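Local coordinates for protein putative phosphatase (Bacteroides thetaiotaomicron, PDB 3KYA) that is of unconfirmed function but binds zinc ions and is regarded as a putative phosphatase, at residues Ile329-Phe334 with Gly355-Gly360; Met371-Gln376 with Val396-Phe401; Ser77-Ile82 with Ser96-Tyr101. One frame throughout, in Å; residues are numbered along the deposited sequence. Where two conformers were deposited one is given.

Contact 1 (Ile329-Phe334 with Gly355-Gly360); sequences INNHYF and GYKQSG
N331 meets the turn G355-Q358 first with its backbone: its carbonyl accepts the amide of K357, with N331 O and K357 N 2.9 Å apart. The donor lies in the carbonyl plane, although the N-H is bent away from the oxygen. The N331 side chain runs alongside that of K357, and N331 OD1 rests 3.6 Å from K357 CG, so the aliphatic part of the lysine does the touching.

H332 follows with a positive phi and offers its ring to S359. S359 CB stands over the ring centre, 3.7 Å from the centroid of H332 and 12° off the ring normal, a CH-pi contact that covers one imidazole face. The ring is further fixed at ND1 by the backbone N of N373. The backbone carbonyl of H332 joins a bridge made by a single water, which accepts from G355 N and lies 2.7 Å from H332 O and 2.8 Å from Q358 O.

Y333 has CG between its backbone N and carbonyl carbon (chi1 70°), which turns one face of the ring to Y356. Y356 CA sits over that face, 4.2 Å from the Y333 centroid, and the Y356 ring turns its edge toward the face of the Y333 ring, an offset edge-to-face pair with centroids 5.8 Å apart and planes at 67°. The two hydroxyls are anchored elsewhere, Y333 OH on W311 and Y356 OH on D308.

The type II turn, closed by Q358 N to G355 O at 2.9 Å, thus packs as a loop against one four-stranded antiparallel sheet, consistent with a blade of a six-bladed beta-propeller.

Contact 2 (Met371-Gln376 with Val396-Phe401); sequences MNNPCQ and VDRLNF
C375 and V396 belong to the antiparallel beta hairpin of strands 374-381 and 391-397, where this contact is most regular. C375 N donates to V396 O at 2.9 Å, V396 N returns a bond to Q376 O, and P374 faces D397 as a non-hydrogen-bonded pair.

The D397 carboxylate is the polar centre of the buried side. CG lies anti to the backbone N (chi1 -171°), which carries D397 OD1 to N372 N, 2.8 Å away and met at 169° through the syn lone pair. D397 OD2 takes N400 ND2 at 2.7 Å, from above the carboxylate plane, and forms a salt bridge with R404. With an alanine here, N372 N and the R404 charge would probably lose their mate, and N400 ND2 would keep only G360 O of its two acceptors.

Toward the more exposed 3-10 turn, R398 N and L399 N still bond to N373 O and N372 O, and L399 CB and CD1 pack against the N372 and N373 amides. Side-chain bonds are slacker: R398 NH2 reaches N373 OD1 only weakly, at 3.1 Å, the guanidinium having its salt bridge with D445. A water accepts from N372 ND2 at 3.0 Å and donates to N400 OD1 at 2.7 Å.

Contact 3 (Ser77-Ile82 with Ser96-Tyr101); sequences SGEIEI and STTFSY. With EDO (1,2-ethanediol), chain E.
G78 and F99 form the first shell: F99 N donates to G78 O across 2.8 Å, with an angle of 160° at the hydrogen, although the donor stands tilted out of the carbonyl plane. The return approach is a CA-H...O contact, G78 CA lying 3.2 Å from F99 O. This closeness leaves no room for a side chain, since a CB on G78 would collide with F99 O, and the positive phi of G78 points the same way. Beside it, T98 CB lies 3.5 Å from S77 O.

One step out, I80 CD1 touches F99 CB at 4.2 Å, the two side chains crossing. F99 CG is anti to the backbone N (chi1 177°), which carries the ring away from 77-82 to lie against L34 and V71, while I80 packs on F23 and I36. A water ties the backbones beyond the direct bond, accepting from I80 N at 2.9 Å and donating to T97 O at 2.7 Å.

Further out, strand 80-84 is held between strands 48-52 and 91-94. A backbone bond of S100 with K26 joins the short strand 100-101 to strand 19-28, with which it runs parallel. At the far end, E81 OE2 accepts from O1 of an ethanediol at 2.6 Å, probably a crystallisation additive. The parallel pairing of the last strand with the first is consistent with the immunoglobulin-like fold of IPT/TIG domains.

Contacts 1 and 2 lie side by side within the propeller-like body, in neighbouring sheets, their centres 10 Å apart. G360 N meets M371 O at 3.0 Å and G360 O meets N400 ND2 at 2.9 Å, both probable hydrogen bonds, so the loop leaving contact 1 is fastened to both segments of contact 2. Contact 3 lies in the separate IPT/TIG domain, its centre 48 Å from that of contact 1 and 40 Å from that of contact 2. No catalytic site is identified. A bound zinc ion lies about 12 Å from the Q358 side chain, 14 Å from that of M371 and 12 Å from that of I80, which is about 9 Å from the side chain of zinc-binding D22.

Contact 1 (Ile329-Phe334 with Gly355-Gly360)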
loop_
_atom_site.group_PDB
_atom_site.type_symbol
_atom_site.label_atom_id
_atom_site.label_comp_id
_atom_site.label_asym_id
_atom_site.label_seq_id
_atom_site.Cartn_x
_atom_site.Cartn_y
_atom_site.Cartn_z
ATOM N N ILE A 329 -11.003 3.179 23.654
ATOM C CA ILE A 329 -12.239 3.721 23.101
ATOM C C ILE A 329 -12.421 5.221 23.317
ATOM O O ILE A 329 -12.733 5.957 22.375
ATOM C CB ILE A 329 -13.458 2.984 23.746
ATOM C CG1 ILE A 329 -13.431 1.489 23.422
ATOM C CG2 ILE A 329 -14.785 3.608 23.301
ATOM C CD1 ILE A 329 -14.371 0.660 24.347
ATOM N N ASN A 330 -12.197 5.676 24.546
ATOM C CA ASN A 330 -12.436 7.079 24.879
ATOM C C ASN A 330 -11.272 8.043 24.615
ATOM O O ASN A 330 -11.452 9.251 24.736
ATOM C CB ASN A 330 -12.921 7.221 26.341
ATOM C CG ASN A 330 -11.855 6.870 27.384
ATOM O OD1 ASN A 330 -10.915 6.130 27.128
ATOM N ND2 ASN A 330 -12.047 7.377 28.598
ATOM N N ASN A 331 -10.103 7.529 24.233
ATOM C CA ASN A 331 -8.946 8.396 23.977
ATOM C C ASN A 331 -8.282 8.248 22.598
ATOM O O ASN A 331 -7.222 8.815 22.337
ATOM C CB ASN A 331 -7.970 8.302 25.155
ATOM C CG ASN A 331 -8.480 9.067 26.374
ATOM O OD1 ASN A 331 -8.686 10.288 26.310
ATOM N ND2 ASN A 331 -8.662 8.369 27.487
ATOM N N HIS A 332 -8.938 7.480 21.730
ATOM C CA HIS A 332 -8.656 7.428 20.294
ATOM C C HIS A 332 -7.322 6.855 19.807
ATOM O O HIS A 332 -6.747 7.345 18.842
ATOM C CB HIS A 332 -8.901 8.849 19.732
ATOM C CG HIS A 332 -10.081 9.525 20.359
ATOM N ND1 HIS A 332 -11.372 9.062 20.201
ATOM C CD2 HIS A 332 -10.161 10.590 21.194
ATOM C CE1 HIS A 332 -12.197 9.818 20.909
ATOM N NE2 HIS A 332 -11.487 10.755 21.517
ATOM N N TYR A 333 -6.874 5.772 20.437
ATOM C CA TYR A 333 -5.670 5.065 19.993
ATOM C C TYR A 333 -5.642 3.603 20.463
ATOM O O TYR A 333 -6.449 3.195 21.301
ATOM C CB TYR A 333 -4.382 5.807 20.438
ATOM C CG TYR A 333 -4.076 5.773 21.936
ATOM C CD1 TYR A 333 -4.880 6.440 22.850
ATOM C CD2 TYR A 333 -2.954 5.113 22.426
ATOM C CE1 TYR A 333 -4.593 6.418 24.223
ATOM C CE2 TYR A 333 -2.663 5.085 23.790
ATOM C CZ TYR A 333 -3.482 5.747 24.680
ATOM O OH TYR A 333 -3.194 5.723 26.031
ATOM N N PHE A 334 -4.728 2.829 19.878
ATOM C CA PHE A 334 -4.435 1.459 20.271
ATOM C C PHE A 334 -3.004 1.357 20.806
ATOM O O PHE A 334 -2.068 1.998 20.268
ATOM C CB PHE A 334 -4.534 0.443 19.092
ATOM C CG PHE A 334 -5.929 0.095 18.666
ATOM C CD1 PHE A 334 -6.591 0.858 17.722
ATOM C CD2 PHE A 334 -6.555 -1.057 19.153
ATOM C CE1 PHE A 334 -7.893 0.530 17.330
ATOM C CE2 PHE A 334 -7.845 -1.376 18.768
ATOM C CZ PHE A 334 -8.502 -0.585 17.845
ATOM N N GLY A 355 -3.479 8.772 17.746
ATOM C CA GLY A 355 -2.982 9.844 18.590
ATOM C C GLY A 355 -3.586 9.872 19.981
ATOM O O GLY A 355 -4.785 10.019 20.142
ATOM N N TYR A 356 -2.721 9.706 20.976
ATOM C CA TYR A 356 -3.046 9.798 22.397
ATOM C C TYR A 356 -3.925 11.024 22.697
ATOM O O TYR A 356 -3.456 12.155 22.608
ATOM C CB TYR A 356 -1.712 9.885 23.171
ATOM C CG TYR A 356 -1.784 10.178 24.653
ATOM C CD1 TYR A 356 -1.981 9.165 25.576
ATOM C CD2 TYR A 356 -1.566 11.471 25.138
ATOM C CE1 TYR A 356 -2.020 9.430 26.947
ATOM C CE2 TYR A 356 -1.604 11.747 26.502
ATOM C CZ TYR A 356 -1.829 10.721 27.401
ATOM O OH TYR A 356 -1.870 10.979 28.752
ATOM N N LYS A 357 -5.194 10.784 23.042
ATOM C CA LYS A 357 -6.157 11.850 23.374
ATOM C C LYS A 357 -6.392 12.854 22.236
ATOM O O LYS A 357 -6.752 14.012 22.487
ATOM C CB LYS A 357 -5.732 12.614 24.647
ATOM C CG LYS A 357 -5.406 11.723 25.832
ATOM C CD LYS A 357 -5.155 12.500 27.123
ATOM C CE LYS A 357 -6.428 13.158 27.640
ATOM N NZ LYS A 357 -6.296 13.719 29.025
ATOM N N GLN A 358 -6.206 12.418 20.996
ATOM C CA GLN A 358 -6.383 13.281 19.832
ATOM C C GLN A 358 -7.274 12.612 18.789
ATOM O O GLN A 358 -6.792 11.866 17.949
ATOM C CB GLN A 358 -5.015 13.612 19.222
ATOM C CG GLN A 358 -4.055 14.263 20.220
ATOM C CD GLN A 358 -2.588 14.156 19.814
ATOM O OE1 GLN A 358 -2.193 14.569 18.714
ATOM N NE2 GLN A 358 -1.758 13.634 20.733
ATOM N N SER A 359 -8.575 12.886 18.851
ATOM C CA SER A 359 -9.518 12.340 17.885
ATOM C C SER A 359 -9.312 12.931 16.489
ATOM O O SER A 359 -8.868 14.072 16.342
ATOM C CB SER A 359 -10.961 12.608 18.321
ATOM O OG SER A 359 -11.252 13.992 18.371
ATOM N N GLY A 360 -9.639 12.145 15.470
ATOM C CA GLY A 360 -9.559 12.603 14.085
ATOM C C GLY A 360 -9.809 11.482 13.093
ATOM O O GLY A 360 -10.232 10.393 13.465
HETATM O O HOH W 1 -6.365 9.242 17.004
#

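Contact 2 (Met371-Gln376 with Val396-Phe401)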
loop_
_atom_site.group_PDB
_atom_site.type_symbol
_atom_site.label_atom_id
_atom_site.label_comp_id
_atom_site.label_asym_id
_atom_site.label_seq_id
_atom_site.Cartn_x
_atom_site.Cartn_y
_atom_site.Cartn_z
HETATM N N MSE A 371 -7.942 8.405 14.588
HETATM C CA MSE A 371 -9.197 7.666 14.645
HETATM C C MSE A 371 -10.107 8.352 15.676
HETATM O O MSE A 371 -9.701 9.311 16.339
HETATM C CB MSE A 371 -8.925 6.203 14.984
HETATM C CG MSE A 371 -8.141 6.012 16.280
HETATM SE SE MSE A 371 -7.429 4.215 16.538
HETATM C CE MSE A 371 -6.092 4.088 15.150
ATOM N N ASN A 372 -11.343 7.883 15.815
ATOM C CA ASN A 372 -12.285 8.545 16.694
ATOM C C ASN A 372 -13.269 7.529 17.286
ATOM O O ASN A 372 -14.231 7.131 16.630
ATOM C CB ASN A 372 -12.996 9.650 15.911
ATOM C CG ASN A 372 -13.752 10.605 16.794
ATOM O OD1 ASN A 372 -13.986 10.330 17.968
ATOM N ND2 ASN A 372 -14.141 11.747 16.233
ATOM N N ASN A 373 -13.013 7.165 18.544
ATOM C CA ASN A 373 -13.800 6.149 19.267
ATOM C C ASN A 373 -13.640 4.776 18.609
ATOM O O ASN A 373 -14.613 4.219 18.064
ATOM C CB ASN A 373 -15.303 6.495 19.402
ATOM C CG ASN A 373 -15.593 7.533 20.472
ATOM O OD1 ASN A 373 -16.177 7.217 21.510
ATOM N ND2 ASN A 373 -15.204 8.769 20.221
ATOM N N PRO A 374 -12.413 4.217 18.630
ATOM C CA PRO A 374 -12.190 2.888 18.055
ATOM C C PRO A 374 -12.869 1.822 18.917
ATOM O O PRO A 374 -12.681 1.806 20.148
ATOM C CB PRO A 374 -10.673 2.724 18.101
ATOM C CG PRO A 374 -10.234 3.599 19.240
ATOM C CD PRO A 374 -11.185 4.761 19.250
ATOM N N CYS A 375 -13.666 0.969 18.280
ATOM C CA CYS A 375 -14.411 -0.071 18.991
ATOM C C CYS A 375 -13.917 -1.480 18.611
ATOM O O CYS A 375 -12.705 -1.695 18.531
ATOM C CB CYS A 375 -15.926 0.158 18.818
ATOM S SG CYS A 375 -16.520 1.701 19.635
ATOM N N GLN A 376 -14.817 -2.422 18.338
ATOM C CA GLN A 376 -14.409 -3.814 18.200
ATOM C C GLN A 376 -13.463 -4.069 17.036
ATOM O O GLN A 376 -13.630 -3.509 15.959
ATOM C CB GLN A 376 -15.631 -4.733 18.078
ATOM C CG GLN A 376 -15.305 -6.210 18.334
ATOM C CD GLN A 376 -16.546 -7.050 18.574
ATOM O OE1 GLN A 376 -17.649 -6.649 18.212
ATOM N NE2 GLN A 376 -16.366 -8.226 19.191
ATOM N N VAL A 396 -13.776 -1.325 13.831
ATOM C CA VAL A 396 -14.787 -0.327 13.522
ATOM C C VAL A 396 -14.411 0.966 14.273
ATOM O O VAL A 396 -14.232 0.952 15.485
ATOM C CB VAL A 396 -16.245 -0.823 13.800
ATOM C CG1 VAL A 396 -16.676 -1.778 12.675
ATOM C CG2 VAL A 396 -16.429 -1.457 15.225
ATOM N N ASP A 397 -14.258 2.044 13.501
ATOM C CA ASP A 397 -13.850 3.384 13.981
ATOM C C ASP A 397 -15.163 4.134 14.080
ATOM O O ASP A 397 -15.639 4.710 13.104
ATOM C CB ASP A 397 -12.889 3.977 12.972
ATOM C CG ASP A 397 -12.224 5.257 13.449
ATOM O OD1 ASP A 397 -12.341 5.592 14.655
ATOM O OD2 ASP A 397 -11.575 5.905 12.601
ATOM N N ARG A 398 -15.740 4.133 15.275
ATOM C CA ARG A 398 -17.162 4.501 15.438
ATOM C C ARG A 398 -17.595 5.838 14.877
ATOM O O ARG A 398 -18.536 5.882 14.083
ATOM C CB ARG A 398 -17.638 4.361 16.906
ATOM C CG ARG A 398 -19.158 4.445 17.026
ATOM C CD ARG A 398 -19.713 4.139 18.431
ATOM N NE ARG A 398 -19.217 5.089 19.422
ATOM C CZ ARG A 398 -19.750 6.277 19.700
ATOM N NH1 ARG A 398 -20.826 6.733 19.065
ATOM N NH2 ARG A 398 -19.182 7.031 20.637
ATOM N N LEU A 399 -16.915 6.916 15.269
ATOM C CA LEU A 399 -17.331 8.252 14.854
ATOM C C LEU A 399 -16.804 8.653 13.479
ATOM O O LEU A 399 -17.066 9.763 13.017
ATOM C CB LEU A 399 -16.989 9.289 15.941
ATOM C CG LEU A 399 -17.858 9.180 17.204
ATOM C CD1 LEU A 399 -17.432 10.190 18.277
ATOM C CD2 LEU A 399 -19.360 9.342 16.880
ATOM N N ASN A 400 -16.066 7.753 12.839
ATOM C CA ASN A 400 -15.641 7.955 11.449
ATOM C C ASN A 400 -16.431 7.062 10.480
ATOM O O ASN A 400 -16.132 7.031 9.295
ATOM C CB ASN A 400 -14.140 7.749 11.296
ATOM C CG ASN A 400 -13.340 8.848 11.960
ATOM O OD1 ASN A 400 -13.764 10.007 11.976
ATOM N ND2 ASN A 400 -12.184 8.495 12.522
ATOM N N PHE A 401 -17.422 6.335 10.994
ATOM C CA PHE A 401 -18.363 5.575 10.166
ATOM C C PHE A 401 -17.715 4.611 9.166
ATOM O O PHE A 401 -18.155 4.506 8.010
ATOM C CB PHE A 401 -19.258 6.562 9.402
ATOM C CG PHE A 401 -19.624 7.816 10.196
ATOM C CD1 PHE A 401 -20.365 7.730 11.371
ATOM C CD2 PHE A 401 -19.250 9.070 9.737
ATOM C CE1 PHE A 401 -20.706 8.878 12.086
ATOM C CE2 PHE A 401 -19.582 10.233 10.440
ATOM C CZ PHE A 401 -20.320 10.144 11.615
HETATM O O HOH W 2 -13.172 12.267 13.408
#

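Contact 3 (Ser77-Ile82 with Ser96-Tyr101)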
loop_
_atom_site.group_PDB
_atom_site.type_symbol
_atom_site.label_atom_id
_atom_site.label_comp_id
_atom_site.label_asym_id
_atom_site.label_seq_id
_atom_site.Cartn_x
_atom_site.Cartn_y
_atom_site.Cartn_z
ATOM N N SER A 77 -21.501 -11.885 -16.051
ATOM C CA SER A 77 -21.389 -12.709 -17.266
ATOM C C SER A 77 -20.271 -12.236 -18.211
ATOM O O SER A 77 -19.744 -13.035 -19.006
ATOM C CB SER A 77 -22.733 -12.785 -18.013
ATOM O OG SER A 77 -22.959 -11.631 -18.807
ATOM N N GLY A 78 -19.906 -10.953 -18.133
ATOM C CA GLY A 78 -18.847 -10.403 -18.981
ATOM C C GLY A 78 -19.223 -10.212 -20.438
ATOM O O GLY A 78 -18.369 -9.867 -21.259
ATOM N N GLU A 79 -20.488 -10.438 -20.773
ATOM C CA GLU A 79 -20.951 -10.254 -22.146
ATOM C C GLU A 79 -20.911 -8.771 -22.491
ATOM O O GLU A 79 -21.421 -7.944 -21.735
ATOM C CB GLU A 79 -22.363 -10.816 -22.333
ATOM C CG GLU A 79 -22.440 -12.323 -22.152
ATOM C CD GLU A 79 -23.831 -12.868 -22.368
ATOM O OE1 GLU A 79 -24.778 -12.060 -22.487
ATOM O OE2 GLU A 79 -23.974 -14.108 -22.420
ATOM N N ILE A 80 -20.276 -8.442 -23.614
ATOM C CA ILE A 80 -20.132 -7.052 -24.065
ATOM C C ILE A 80 -21.080 -6.788 -25.220
ATOM O O ILE A 80 -20.995 -7.450 -26.258
ATOM C CB ILE A 80 -18.687 -6.749 -24.489
ATOM C CG1 ILE A 80 -17.739 -6.997 -23.318
ATOM C CG2 ILE A 80 -18.556 -5.319 -24.965
ATOM C CD1 ILE A 80 -16.282 -6.939 -23.661
ATOM N N GLU A 81 -21.998 -5.839 -25.033
ATOM C CA GLU A 81 -22.988 -5.509 -26.051
ATOM C C GLU A 81 -22.895 -4.016 -26.302
ATOM O O GLU A 81 -22.792 -3.232 -25.348
ATOM C CB GLU A 81 -24.388 -5.929 -25.591
ATOM C CG GLU A 81 -25.514 -5.689 -26.590
ATOM C CD GLU A 81 -26.899 -5.852 -25.969
ATOM O OE1 GLU A 81 -27.294 -6.992 -25.627
ATOM O OE2 GLU A 81 -27.615 -4.841 -25.845
ATOM N N ILE A 82 -22.873 -3.641 -27.579
ATOM C CA ILE A 82 -22.763 -2.244 -27.981
ATOM C C ILE A 82 -23.845 -1.925 -28.991
ATOM O O ILE A 82 -24.138 -2.743 -29.870
ATOM C CB ILE A 82 -21.383 -1.931 -28.604
ATOM C CG1 ILE A 82 -20.264 -2.141 -27.584
ATOM C CG2 ILE A 82 -21.323 -0.489 -29.115
ATOM C CD1 ILE A 82 -18.880 -1.794 -28.114
ATOM N N SER A 96 -17.928 -11.767 -29.308
ATOM C CA SER A 96 -17.992 -13.231 -29.339
ATOM C C SER A 96 -17.410 -13.868 -28.070
ATOM O O SER A 96 -17.855 -14.955 -27.682
ATOM C CB SER A 96 -17.336 -13.793 -30.621
ATOM O OG SER A 96 -15.940 -13.564 -30.648
ATOM N N THR A 97 -16.442 -13.195 -27.435
ATOM C CA THR A 97 -15.842 -13.674 -26.193
ATOM C C THR A 97 -16.296 -12.786 -25.034
ATOM O O THR A 97 -16.637 -11.626 -25.226
ATOM C CB THR A 97 -14.306 -13.678 -26.250
ATOM O OG1 THR A 97 -13.824 -12.351 -26.498
ATOM C CG2 THR A 97 -13.815 -14.612 -27.349
ATOM N N THR A 98 -16.321 -13.351 -23.839
ATOM C CA THR A 98 -16.754 -12.611 -22.655
ATOM C C THR A 98 -15.583 -12.050 -21.865
ATOM O O THR A 98 -14.505 -12.633 -21.832
ATOM C CB THR A 98 -17.605 -13.496 -21.719
ATOM O OG1 THR A 98 -16.873 -14.674 -21.365
ATOM C CG2 THR A 98 -18.895 -13.903 -22.397
ATOM N N PHE A 99 -15.801 -10.881 -21.259
ATOM C CA PHE A 99 -14.840 -10.272 -20.349
ATOM C C PHE A 99 -14.848 -11.102 -19.072
ATOM O O PHE A 99 -15.901 -11.558 -18.655
ATOM C CB PHE A 99 -15.263 -8.828 -20.054
ATOM C CG PHE A 99 -14.394 -8.111 -19.057
ATOM C CD1 PHE A 99 -13.171 -7.576 -19.432
ATOM C CD2 PHE A 99 -14.837 -7.903 -17.767
ATOM C CE1 PHE A 99 -12.384 -6.889 -18.521
ATOM C CE2 PHE A 99 -14.064 -7.219 -16.854
ATOM C CZ PHE A 99 -12.826 -6.712 -17.232
ATOM N N SER A 100 -13.692 -11.316 -18.454
ATOM C CA SER A 100 -13.640 -12.105 -17.230
ATOM C C SER A 100 -13.753 -11.167 -16.023
ATOM O O SER A 100 -12.776 -10.526 -15.618
ATOM C CB SER A 100 -12.375 -12.952 -17.176
ATOM O OG SER A 100 -12.400 -13.745 -16.013
ATOM N N TYR A 101 -14.971 -11.080 -15.485
ATOM C CA TYR A 101 -15.290 -10.202 -14.360
ATOM C C TYR A 101 -14.753 -10.749 -13.044
ATOM O O TYR A 101 -15.086 -11.873 -12.651
ATOM C CB TYR A 101 -16.808 -9.993 -14.280
ATOM C CG TYR A 101 -17.247 -9.087 -13.149
ATOM C CD1 TYR A 101 -17.174 -7.695 -13.281
ATOM C CD2 TYR A 101 -17.726 -9.610 -11.948
ATOM C CE1 TYR A 101 -17.548 -6.848 -12.245
ATOM C CE2 TYR A 101 -18.116 -8.756 -10.899
ATOM C CZ TYR A 101 -18.021 -7.382 -11.057
ATOM O OH TYR A 101 -18.413 -6.528 -10.031
HETATM C C1 EDO E . -25.965 -2.029 -25.496
HETATM O O1 EDO E . -26.728 -2.555 -26.583
HETATM C C2 EDO E . -26.643 -0.781 -24.944
HETATM O O2 EDO E . -27.893 -1.092 -24.326
HETATM O O HOH W 3 -19.225 -10.747 -25.043
#